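PDB 7DRQ: Uly1 from Catenovulum maritimum, which probably cleaves the algal polysaccharide ulvan by a lyase reaction, as a calcium-binding member of polysaccharide lyase family 24. Local coordinates for residues R144-Y152 against Y184-H195; G196-T205 against F215-S223. One frame throughout, in Å; residues are numbered along the deposited sequence.

Interaction 1. Residues R144-Y152 against Y184-H195. With CA (calcium ion), chain C.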
loop_
_atom_site.group_PDB
_atom_site.type_symbol
_atom_site.label_atom_id
_atom_site.label_comp_id
_atom_site.label_asym_id
_atom_site.label_seq_id
_atom_site.Cartn_x
_atom_site.Cartn_y
_atom_site.Cartn_z
ATOM N N ARG A 144 8.609 -7.234 22.435
ATOM C CA ARG A 144 8.772 -5.995 23.187
ATOM C C ARG A 144 9.731 -5.021 22.511
ATOM O O ARG A 144 9.528 -3.803 22.586
ATOM C CB ARG A 144 9.237 -6.319 24.604
ATOM C CG ARG A 144 8.148 -6.972 25.438
ATOM C CD ARG A 144 8.675 -7.392 26.802
ATOM N NE ARG A 144 9.612 -8.503 26.697
ATOM C CZ ARG A 144 10.347 -8.956 27.708
ATOM N NH1 ARG A 144 10.255 -8.385 28.900
ATOM N NH2 ARG A 144 11.173 -9.973 27.526
ATOM N N LYS A 145 10.773 -5.531 21.847
ATOM C CA LYS A 145 11.722 -4.726 21.084
ATOM C C LYS A 145 11.690 -5.097 19.605
ATOM O O LYS A 145 12.710 -5.044 18.912
ATOM C CB LYS A 145 13.136 -4.874 21.651
ATOM C CG LYS A 145 13.240 -4.498 23.127
ATOM C CD LYS A 145 12.847 -3.048 23.355
ATOM C CE LYS A 145 13.065 -2.626 24.819
ATOM N NZ LYS A 145 12.595 -1.237 25.050
ATOM N N ASP A 146 10.508 -5.482 19.104
ATOM C CA ASP A 146 10.402 -5.893 17.708
ATOM C C ASP A 146 9.045 -5.520 17.112
ATOM O O ASP A 146 8.627 -6.136 16.123
ATOM C CB ASP A 146 10.652 -7.404 17.592
ATOM C CG ASP A 146 10.974 -7.839 16.174
ATOM O OD1 ASP A 146 11.713 -7.111 15.471
ATOM O OD2 ASP A 146 10.490 -8.920 15.759
ATOM N N TYR A 147 8.347 -4.535 17.690
ATOM C CA TYR A 147 7.002 -4.169 17.247
ATOM C C TYR A 147 7.018 -3.312 15.992
ATOM O O TYR A 147 5.975 -3.173 15.335
ATOM C CB TYR A 147 6.261 -3.411 18.356
ATOM C CG TYR A 147 7.065 -2.247 18.879
ATOM C CD1 TYR A 147 7.026 -1.011 18.247
ATOM C CD2 TYR A 147 7.883 -2.392 19.993
ATOM C CE1 TYR A 147 7.769 0.056 18.721
ATOM C CE2 TYR A 147 8.631 -1.339 20.467
ATOM C CZ TYR A 147 8.571 -0.121 19.826
ATOM O OH TYR A 147 9.308 0.937 20.291
ATOM N N PHE A 148 8.173 -2.734 15.658
ATOM C CA PHE A 148 8.392 -1.962 14.445
ATOM C C PHE A 148 9.597 -2.589 13.757
ATOM O O PHE A 148 10.605 -2.868 14.414
ATOM C CB PHE A 148 8.651 -0.470 14.762
ATOM C CG PHE A 148 8.881 0.380 13.546
ATOM C CD1 PHE A 148 7.808 0.922 12.854
ATOM C CD2 PHE A 148 10.168 0.621 13.082
ATOM C CE1 PHE A 148 8.008 1.677 11.715
ATOM C CE2 PHE A 148 10.385 1.389 11.944
ATOM C CZ PHE A 148 9.300 1.926 11.258
ATOM N N ARG A 149 9.488 -2.846 12.451
ATOM C CA ARG A 149 10.419 -3.752 11.772
ATOM C C ARG A 149 10.970 -3.102 10.504
ATOM O O ARG A 149 10.310 -3.092 9.461
ATOM C CB ARG A 149 9.734 -5.088 11.470
ATOM C CG ARG A 149 9.312 -5.823 12.743
ATOM C CD ARG A 149 8.357 -6.993 12.505
ATOM N NE ARG A 149 8.299 -7.807 13.719
ATOM C CZ ARG A 149 7.381 -8.728 13.989
ATOM N NH1 ARG A 149 6.398 -8.974 13.133
ATOM N NH2 ARG A 149 7.462 -9.409 15.128
ATOM N N TYR A 150 12.199 -2.592 10.592
ATOM C CA TYR A 150 12.832 -1.836 9.519
ATOM C C TYR A 150 14.186 -2.449 9.198
ATOM O O TYR A 150 14.986 -2.707 10.107
ATOM C CB TYR A 150 12.985 -0.366 9.947
ATOM C CG TYR A 150 13.799 0.518 9.031
ATOM C CD1 TYR A 150 13.577 0.539 7.658
ATOM C CD2 TYR A 150 14.767 1.370 9.556
ATOM C CE1 TYR A 150 14.331 1.366 6.817
ATOM C CE2 TYR A 150 15.515 2.211 8.735
ATOM C CZ TYR A 150 15.295 2.202 7.367
ATOM O OH TYR A 150 16.035 3.036 6.560
ATOM N N SER A 151 14.453 -2.665 7.913
ATOM C CA SER A 151 15.758 -3.128 7.463
ATOM C C SER A 151 16.270 -2.172 6.396
ATOM O O SER A 151 15.490 -1.613 5.617
ATOM C CB SER A 151 15.683 -4.568 6.911
ATOM O OG SER A 151 15.490 -5.505 7.960
ATOM N N TYR A 152 17.586 -1.965 6.368
ATOM C CA TYR A 152 18.136 -1.010 5.420
ATOM C C TYR A 152 19.581 -1.359 5.111
ATOM O O TYR A 152 20.236 -2.117 5.832
ATOM C CB TYR A 152 18.030 0.439 5.925
ATOM C CG TYR A 152 18.902 0.750 7.119
ATOM C CD1 TYR A 152 18.507 0.391 8.413
ATOM C CD2 TYR A 152 20.115 1.401 6.966
ATOM C CE1 TYR A 152 19.308 0.688 9.522
ATOM C CE2 TYR A 152 20.925 1.699 8.071
ATOM C CZ TYR A 152 20.517 1.329 9.339
ATOM O OH TYR A 152 21.321 1.627 10.431
ATOM N N TYR A 184 18.570 -8.194 11.649
ATOM C CA TYR A 184 18.565 -7.089 10.699
ATOM C C TYR A 184 17.379 -6.151 10.885
ATOM O O TYR A 184 17.120 -5.319 10.006
ATOM C CB TYR A 184 18.562 -7.624 9.266
ATOM C CG TYR A 184 19.875 -8.251 8.867
ATOM C CD1 TYR A 184 20.124 -9.592 9.125
ATOM C CD2 TYR A 184 20.857 -7.504 8.229
ATOM C CE1 TYR A 184 21.322 -10.171 8.763
ATOM C CE2 TYR A 184 22.062 -8.080 7.861
ATOM C CZ TYR A 184 22.281 -9.411 8.136
ATOM O OH TYR A 184 23.466 -10.007 7.776
ATOM N N LYS A 185 16.650 -6.264 11.994
ATOM C CA LYS A 185 15.412 -5.517 12.189
ATOM C C LYS A 185 15.652 -4.384 13.178
ATOM O O LYS A 185 16.100 -4.614 14.306
ATOM C CB LYS A 185 14.288 -6.437 12.671
ATOM C CG LYS A 185 13.860 -7.504 11.632
ATOM C CD LYS A 185 12.751 -8.395 12.195
ATOM C CE LYS A 185 13.287 -9.296 13.306
ATOM N NZ LYS A 185 12.223 -10.121 13.961
ATOM N N HIS A 186 15.379 -3.165 12.738
ATOM C CA HIS A 186 15.586 -1.970 13.530
ATOM C C HIS A 186 14.249 -1.457 14.041
ATOM O O HIS A 186 13.245 -1.461 13.323
ATOM C CB HIS A 186 16.291 -0.901 12.704
ATOM C CG HIS A 186 17.654 -1.321 12.255
ATOM N ND1 HIS A 186 18.800 -0.965 12.933
ATOM C CD2 HIS A 186 18.049 -2.101 11.219
ATOM C CE1 HIS A 186 19.848 -1.494 12.322
ATOM N NE2 HIS A 186 19.418 -2.190 11.280
ATOM N N LEU A 187 14.248 -1.017 15.285
ATOM C CA LEU A 187 13.022 -0.630 15.967
ATOM C C LEU A 187 12.647 0.825 15.714
ATOM O O LEU A 187 11.629 1.294 16.243
ATOM C CB LEU A 187 13.189 -0.880 17.473
ATOM C CG LEU A 187 11.938 -1.027 18.334
ATOM C CD1 LEU A 187 11.063 -2.156 17.799
ATOM C CD2 LEU A 187 12.338 -1.278 19.779
ATOM N N THR A 188 13.443 1.535 14.916
ATOM C CA THR A 188 13.307 2.962 14.671
ATOM C C THR A 188 13.937 3.281 13.324
ATOM O O THR A 188 14.815 2.559 12.842
ATOM C CB THR A 188 13.981 3.805 15.775
ATOM O OG1 THR A 188 14.026 5.184 15.374
ATOM C CG2 THR A 188 15.420 3.323 16.025
HETATM N N MSE A 189 13.472 4.376 12.727
HETATM C CA MSE A 189 14.037 4.914 11.493
HETATM C C MSE A 189 14.929 6.137 11.718
HETATM O O MSE A 189 15.600 6.604 10.793
HETATM C CB MSE A 189 12.895 5.293 10.547
HETATM C CG MSE A 189 11.909 4.148 10.353
HETATM SE SE MSE A 189 10.659 4.535 8.903
HETATM C CE MSE A 189 11.860 4.278 7.386
ATOM N N THR A 190 14.924 6.674 12.938
ATOM C CA THR A 190 15.620 7.920 13.234
ATOM C C THR A 190 16.891 7.717 14.037
ATOM O O THR A 190 17.528 8.709 14.424
ATOM C CB THR A 190 14.720 8.870 14.033
ATOM O OG1 THR A 190 14.423 8.256 15.290
ATOM C CG2 THR A 190 13.426 9.193 13.277
ATOM N N GLY A 191 17.251 6.482 14.338
ATOM C CA GLY A 191 18.348 6.238 15.247
ATOM C C GLY A 191 17.996 6.385 16.708
ATOM O O GLY A 191 18.863 6.148 17.559
ATOM N N ILE A 192 16.754 6.745 17.030
ATOM C CA ILE A 192 16.307 6.956 18.405
ATOM C C ILE A 192 15.131 6.037 18.676
ATOM O O ILE A 192 14.106 6.119 17.987
ATOM C CB ILE A 192 15.900 8.417 18.653
ATOM C CG1 ILE A 192 17.053 9.365 18.319
ATOM C CG2 ILE A 192 15.412 8.594 20.093
ATOM C CD1 ILE A 192 16.618 10.826 18.247
ATOM N N GLU A 193 15.266 5.168 19.680
ATOM C CA GLU A 193 14.143 4.326 20.079
ATOM C C GLU A 193 13.032 5.213 20.620
ATOM O O GLU A 193 13.281 6.108 21.433
ATOM C CB GLU A 193 14.573 3.296 21.128
ATOM C CG GLU A 193 13.445 2.360 21.604
ATOM C CD GLU A 193 13.889 1.416 22.711
ATOM O OE1 GLU A 193 15.054 1.524 23.149
ATOM O OE2 GLU A 193 13.078 0.573 23.147
ATOM N N ASP A 194 11.808 4.991 20.143
ATOM C CA ASP A 194 10.708 5.911 20.456
ATOM C C ASP A 194 9.399 5.130 20.296
ATOM O O ASP A 194 8.834 5.077 19.203
ATOM C CB ASP A 194 10.758 7.135 19.553
ATOM C CG ASP A 194 9.710 8.171 19.899
ATOM O OD1 ASP A 194 8.772 7.859 20.667
ATOM O OD2 ASP A 194 9.828 9.317 19.401
ATOM N N HIS A 195 8.923 4.549 21.403
ATOM C CA HIS A 195 7.709 3.737 21.334
ATOM C C HIS A 195 6.498 4.572 20.937
ATOM O O HIS A 195 5.661 4.118 20.151
ATOM C CB HIS A 195 7.452 3.033 22.664
ATOM C CG HIS A 195 6.315 2.060 22.614
ATOM N ND1 HIS A 195 5.028 2.399 22.982
ATOM C CD2 HIS A 195 6.269 0.762 22.238
ATOM C CE1 HIS A 195 4.239 1.350 22.829
ATOM N NE2 HIS A 195 4.970 0.343 22.384
HETATM CA CA CA C . 16.239 -5.913 16.284
HETATM O O HOH W 1 15.442 0.177 25.261
HETATM O O HOH W 2 14.434 -4.310 16.830
HETATM O O HOH W 3 15.732 -6.256 18.715
HETATM O O HOH W 4 14.387 -7.509 16.099
HETATM O O HOH W 5 11.086 2.584 18.665
HETATM O O HOH W 6 10.426 0.654 22.510
HETATM O O HOH W 7 18.802 -4.082 8.117
#

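Interaction 2. Residues G196-T205 against F215-S223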
loop_
_atom_site.group_PDB
_atom_site.type_symbol
_atom_site.label_atom_id
_atom_site.label_comp_id
_atom_site.label_asym_id
_atom_site.label_seq_id
_atom_site.Cartn_x
_atom_site.Cartn_y
_atom_site.Cartn_z
ATOM N N GLY A 196 6.390 5.799 21.457
ATOM C CA GLY A 196 5.291 6.662 21.045
ATOM C C GLY A 196 5.246 6.854 19.540
ATOM O O GLY A 196 4.172 6.827 18.928
ATOM N N GLN A 197 6.418 7.014 18.919
ATOM C CA GLN A 197 6.489 7.307 17.487
ATOM C C GLN A 197 6.325 6.059 16.628
ATOM O O GLN A 197 5.751 6.139 15.534
ATOM C CB GLN A 197 7.825 7.990 17.146
ATOM C CG GLN A 197 7.966 8.373 15.673
ATOM C CD GLN A 197 9.277 9.064 15.318
ATOM O OE1 GLN A 197 9.524 9.365 14.144
ATOM N NE2 GLN A 197 10.127 9.316 16.318
ATOM N N PHE A 198 6.807 4.905 17.083
ATOM C CA PHE A 198 6.901 3.753 16.193
ATOM C C PHE A 198 5.964 2.606 16.542
ATOM O O PHE A 198 6.017 1.565 15.881
ATOM C CB PHE A 198 8.352 3.272 16.145
ATOM C CG PHE A 198 9.254 4.244 15.470
ATOM C CD1 PHE A 198 9.178 4.427 14.096
ATOM C CD2 PHE A 198 10.133 5.028 16.206
ATOM C CE1 PHE A 198 9.983 5.350 13.468
ATOM C CE2 PHE A 198 10.940 5.950 15.585
ATOM C CZ PHE A 198 10.872 6.120 14.224
ATOM N N SER A 199 5.097 2.767 17.534
ATOM C CA SER A 199 4.121 1.741 17.855
ATOM C C SER A 199 2.796 2.021 17.149
ATOM O O SER A 199 2.521 3.142 16.703
ATOM C CB SER A 199 3.896 1.656 19.364
ATOM O OG SER A 199 3.385 2.880 19.833
ATOM N N ARG A 200 1.980 0.969 17.044
ATOM C CA ARG A 200 0.647 1.030 16.448
ATOM C C ARG A 200 0.681 1.486 14.989
ATOM O O ARG A 200 -0.217 2.195 14.529
ATOM C CB ARG A 200 -0.291 1.921 17.270
ATOM C CG ARG A 200 -0.539 1.396 18.673
ATOM C CD ARG A 200 -1.662 2.180 19.353
ATOM N NE ARG A 200 -2.296 1.415 20.426
ATOM C CZ ARG A 200 -1.941 1.497 21.704
ATOM N NH1 ARG A 200 -0.954 2.304 22.057
ATOM N NH2 ARG A 200 -2.562 0.771 22.629
ATOM N N LEU A 201 1.698 1.055 14.243
ATOM C CA LEU A 201 1.844 1.446 12.843
ATOM C C LEU A 201 1.462 0.301 11.905
ATOM O O LEU A 201 1.770 -0.867 12.171
ATOM C CB LEU A 201 3.275 1.908 12.558
ATOM C CG LEU A 201 3.773 3.162 13.287
ATOM C CD1 LEU A 201 5.222 3.445 12.928
ATOM C CD2 LEU A 201 2.903 4.362 12.944
ATOM N N THR A 202 0.817 0.651 10.785
ATOM C CA THR A 202 0.395 -0.300 9.759
ATOM C C THR A 202 0.507 0.370 8.389
ATOM O O THR A 202 0.484 1.600 8.274
ATOM C CB THR A 202 -1.054 -0.775 9.996
ATOM O OG1 THR A 202 -1.250 -1.076 11.389
ATOM C CG2 THR A 202 -1.391 -2.030 9.148
ATOM N N TYR A 203 0.662 -0.461 7.344
ATOM C CA TYR A 203 0.629 -0.078 5.929
ATOM C C TYR A 203 1.807 0.780 5.490
ATOM O O TYR A 203 1.610 1.950 5.131
ATOM C CB TYR A 203 -0.646 0.691 5.588
ATOM C CG TYR A 203 -1.932 -0.035 5.835
ATOM C CD1 TYR A 203 -2.235 -1.221 5.180
ATOM C CD2 TYR A 203 -2.856 0.483 6.724
ATOM C CE1 TYR A 203 -3.438 -1.871 5.415
ATOM C CE2 TYR A 203 -4.049 -0.151 6.963
ATOM C CZ TYR A 203 -4.338 -1.319 6.313
ATOM O OH TYR A 203 -5.544 -1.926 6.578
ATOM N N PRO A 204 3.030 0.245 5.467
ATOM C CA PRO A 204 4.174 1.033 4.966
ATOM C C PRO A 204 4.055 1.250 3.461
ATOM O O PRO A 204 3.893 0.296 2.697
ATOM C CB PRO A 204 5.385 0.165 5.321
ATOM C CG PRO A 204 4.829 -1.255 5.290
ATOM C CD PRO A 204 3.408 -1.141 5.808
ATOM N N THR A 205 4.109 2.518 3.043
ATOM C CA THR A 205 4.048 2.889 1.633
ATOM C C THR A 205 5.021 4.031 1.391
ATOM O O THR A 205 4.821 5.127 1.924
ATOM C CB THR A 205 2.631 3.299 1.220
ATOM O OG1 THR A 205 1.733 2.212 1.466
ATOM C CG2 THR A 205 2.590 3.635 -0.280
ATOM N N PHE A 215 10.272 9.390 0.688
ATOM C CA PHE A 215 9.362 9.600 1.808
ATOM C C PHE A 215 8.670 8.293 2.162
ATOM O O PHE A 215 8.603 7.362 1.356
ATOM C CB PHE A 215 8.282 10.642 1.496
ATOM C CG PHE A 215 8.814 11.975 1.067
ATOM C CD1 PHE A 215 9.135 12.219 -0.257
ATOM C CD2 PHE A 215 8.950 13.010 1.992
ATOM C CE1 PHE A 215 9.615 13.465 -0.655
ATOM C CE2 PHE A 215 9.411 14.249 1.598
ATOM C CZ PHE A 215 9.751 14.480 0.280
ATOM N N LEU A 216 8.106 8.250 3.367
ATOM C CA LEU A 216 7.340 7.098 3.812
ATOM C C LEU A 216 6.098 7.587 4.541
ATOM O O LEU A 216 6.167 8.579 5.262
ATOM C CB LEU A 216 8.159 6.213 4.744
ATOM C CG LEU A 216 7.294 5.238 5.536
ATOM C CD1 LEU A 216 6.907 3.984 4.673
ATOM C CD2 LEU A 216 7.932 4.859 6.832
ATOM N N HIS A 217 4.960 6.927 4.331
ATOM C CA HIS A 217 3.823 7.164 5.213
ATOM C C HIS A 217 3.240 5.850 5.711
ATOM O O HIS A 217 3.344 4.810 5.061
ATOM C CB HIS A 217 2.728 8.052 4.569
ATOM C CG HIS A 217 1.877 7.374 3.533
ATOM N ND1 HIS A 217 2.395 6.825 2.381
ATOM C CD2 HIS A 217 0.533 7.240 3.442
ATOM C CE1 HIS A 217 1.407 6.343 1.641
ATOM N NE2 HIS A 217 0.267 6.585 2.264
HETATM N N MSE A 218 2.659 5.915 6.911
HETATM C CA MSE A 218 2.022 4.777 7.555
HETATM C C MSE A 218 0.795 5.283 8.298
HETATM O O MSE A 218 0.641 6.486 8.532
HETATM C CB MSE A 218 2.975 4.047 8.517
HETATM C CG MSE A 218 4.241 3.499 7.846
HETATM SE SE MSE A 218 5.285 2.347 9.033
HETATM C CE MSE A 218 4.093 0.820 9.047
ATOM N N ARG A 219 -0.072 4.360 8.672
ATOM C CA ARG A 219 -1.226 4.680 9.497
ATOM C C ARG A 219 -0.881 4.345 10.934
ATOM O O ARG A 219 -0.269 3.309 11.208
ATOM C CB ARG A 219 -2.462 3.898 9.052
ATOM C CG ARG A 219 -2.974 4.303 7.694
ATOM C CD ARG A 219 -4.266 3.588 7.347
ATOM N NE ARG A 219 -4.467 3.553 5.899
ATOM C CZ ARG A 219 -5.428 2.867 5.296
ATOM N NH1 ARG A 219 -6.292 2.153 6.014
ATOM N NH2 ARG A 219 -5.533 2.903 3.976
ATOM N N GLN A 220 -1.227 5.242 11.845
ATOM C CA GLN A 220 -0.969 5.021 13.257
ATOM C C GLN A 220 -2.286 5.017 14.015
ATOM O O GLN A 220 -3.149 5.866 13.777
ATOM C CB GLN A 220 -0.050 6.084 13.842
ATOM C CG GLN A 220 0.479 5.681 15.223
ATOM C CD GLN A 220 1.529 6.635 15.758
ATOM O OE1 GLN A 220 1.488 7.833 15.494
ATOM N NE2 GLN A 220 2.481 6.101 16.519
ATOM N N GLY A 221 -2.422 4.070 14.933
ATOM C CA GLY A 221 -3.579 4.046 15.809
ATOM C C GLY A 221 -4.509 2.889 15.517
ATOM O O GLY A 221 -4.061 1.771 15.245
ATOM N N SER A 222 -5.808 3.147 15.562
ATOM C CA SER A 222 -6.823 2.112 15.428
ATOM C C SER A 222 -7.892 2.577 14.455
ATOM O O SER A 222 -7.892 3.724 14.002
ATOM C CB SER A 222 -7.457 1.801 16.784
ATOM O OG SER A 222 -8.322 2.862 17.149
ATOM N N SER A 223 -8.848 1.684 14.177
ATOM C CA SER A 223 -10.000 2.049 13.361
ATOM C C SER A 223 -10.949 3.020 14.058
ATOM O O SER A 223 -11.860 3.535 13.400
ATOM C CB SER A 223 -10.764 0.786 12.952
ATOM O OG SER A 223 -11.387 0.212 14.086
HETATM O O HOH W 8 4.325 8.344 14.748
#

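Interaction 1. Residues R144-Y152 against Y184-H195
Tyr184 opens the contact by offering its carbonyl O to Ser151 OG, which donates at 2.6 Å from above the carbonyl plane. The carbonyl O of Lys185 binds a calcium ion at 2.4 Å. Asp173, Asp183 and three waters also bind it; one water donates to Asp146 OD1. The side chain of Lys185 bends at chi3 (-70°) and brings NZ into a salt bridge with Asp146 OD2, 2.8 Å away. Arg149 NH2 reaches the same oxygen from the opposite face of the carboxylate, making a salt-bridge network beside the calcium site, while Arg149 NH1 donates to Asp127 O. A leucine in place of Asp146 would probably leave Lys185 and Arg149 without their shared negative partner and the calcium-bound water without this acceptor. His186 pairs with Tyr150 in a single antiparallel bridge, its N donating to Tyr150 O at 2.7 Å. Tyr152 CE1 lies over the centre of the His186 ring, whose NE2 bonds to Val171. Leu187 sets CD1 over the centre of the Tyr147 ring, 3.7 Å from its centroid. Selenomethionine Met189 makes Met-aromatic contacts with two rings: CG packs against Phe148, and CE makes a CH-pi contact over Tyr150, 4.0 Å from the ring centroid. Glu193 OE2 uses its syn lone pair in a salt bridge to Lys145 NZ at 2.7 Å. His195 turns its edge to the Tyr147 face opposite Leu187. Loop 184-195 thus joins outer strand 150-152 by one bridge and packs on loop 145-149; strand 122-126 flanks that strand's other side, and helix 195-198 and Trp240 pack on Met189.

Interaction 2. Residues G196-T205 against F215-S223
Thr202 and Arg219 form an antiparallel hydrogen-bonded pair, with Arg219 N to Thr202 O at 2.8 Å. The axes of strands 201-205 and 215-220 come within 4.6 Å at 149°. Leu201 and Gln220 make the adjoining non-hydrogen-bonded pair, and Gly221 N donates to Arg200 O beyond it. Between Thr202 and Thr205 the register slips by one residue, a beta bulge. Tyr203 sits there with both backbone angles positive. Past the bulge, Thr205 pairs with His217. Thr205 O takes two donors from opposite faces of its plane: His217 N, and His217 ND1 at 3.0 Å. His217 CG lies between its backbone N and carbonyl carbon (chi1 75°), which swings the ring alongside Thr205 and puts CE1 against Thr205 CB. This is a beta hairpin, whose strands are the first two of a four-stranded antiparallel sheet, consistent with one blade of a beta-propeller, as expected of the BNR repeat family. Tyr203 CE2 lies over a face of the Arg219 guanidinium, 3.4 Å from NH1, while Arg219 NH2 bonds to Gly264. Selenomethionine Met218 sends CE between Leu201 CB and Pro204 CD, 3.8 Å from each. Gln220 extends toward the helix end. Its NE2 donates almost straight to Ser199 O at 3.0 Å and weakly to Gly196 O, its OE1 accepts from Arg227, and a water joins OE1 to Gln197 O.

In the fold
From the N terminus, the chain first runs through 144-152, which ends in strand 150-152. A long excursion without helix or strand follows, and interaction 1 closes it when 184-195 returns beside that strand near a calcium site. Helix 195-198 spans the junction: His195 ends interaction 1 and the rest opens interaction 2, where 215-223 folds back on 196-205 as a hairpin. The two closures are in series; they neither nest nor cross. Their centres lie about 13 Å apart, and they touch. Met189 meets Leu216, while Phe198 packs against Phe148, Thr188 and Met189. The three-stranded sheet holding 150-152 is thus tied through the loop 184-195 and helix 195-198 to the four-stranded sheet begun by 201-208.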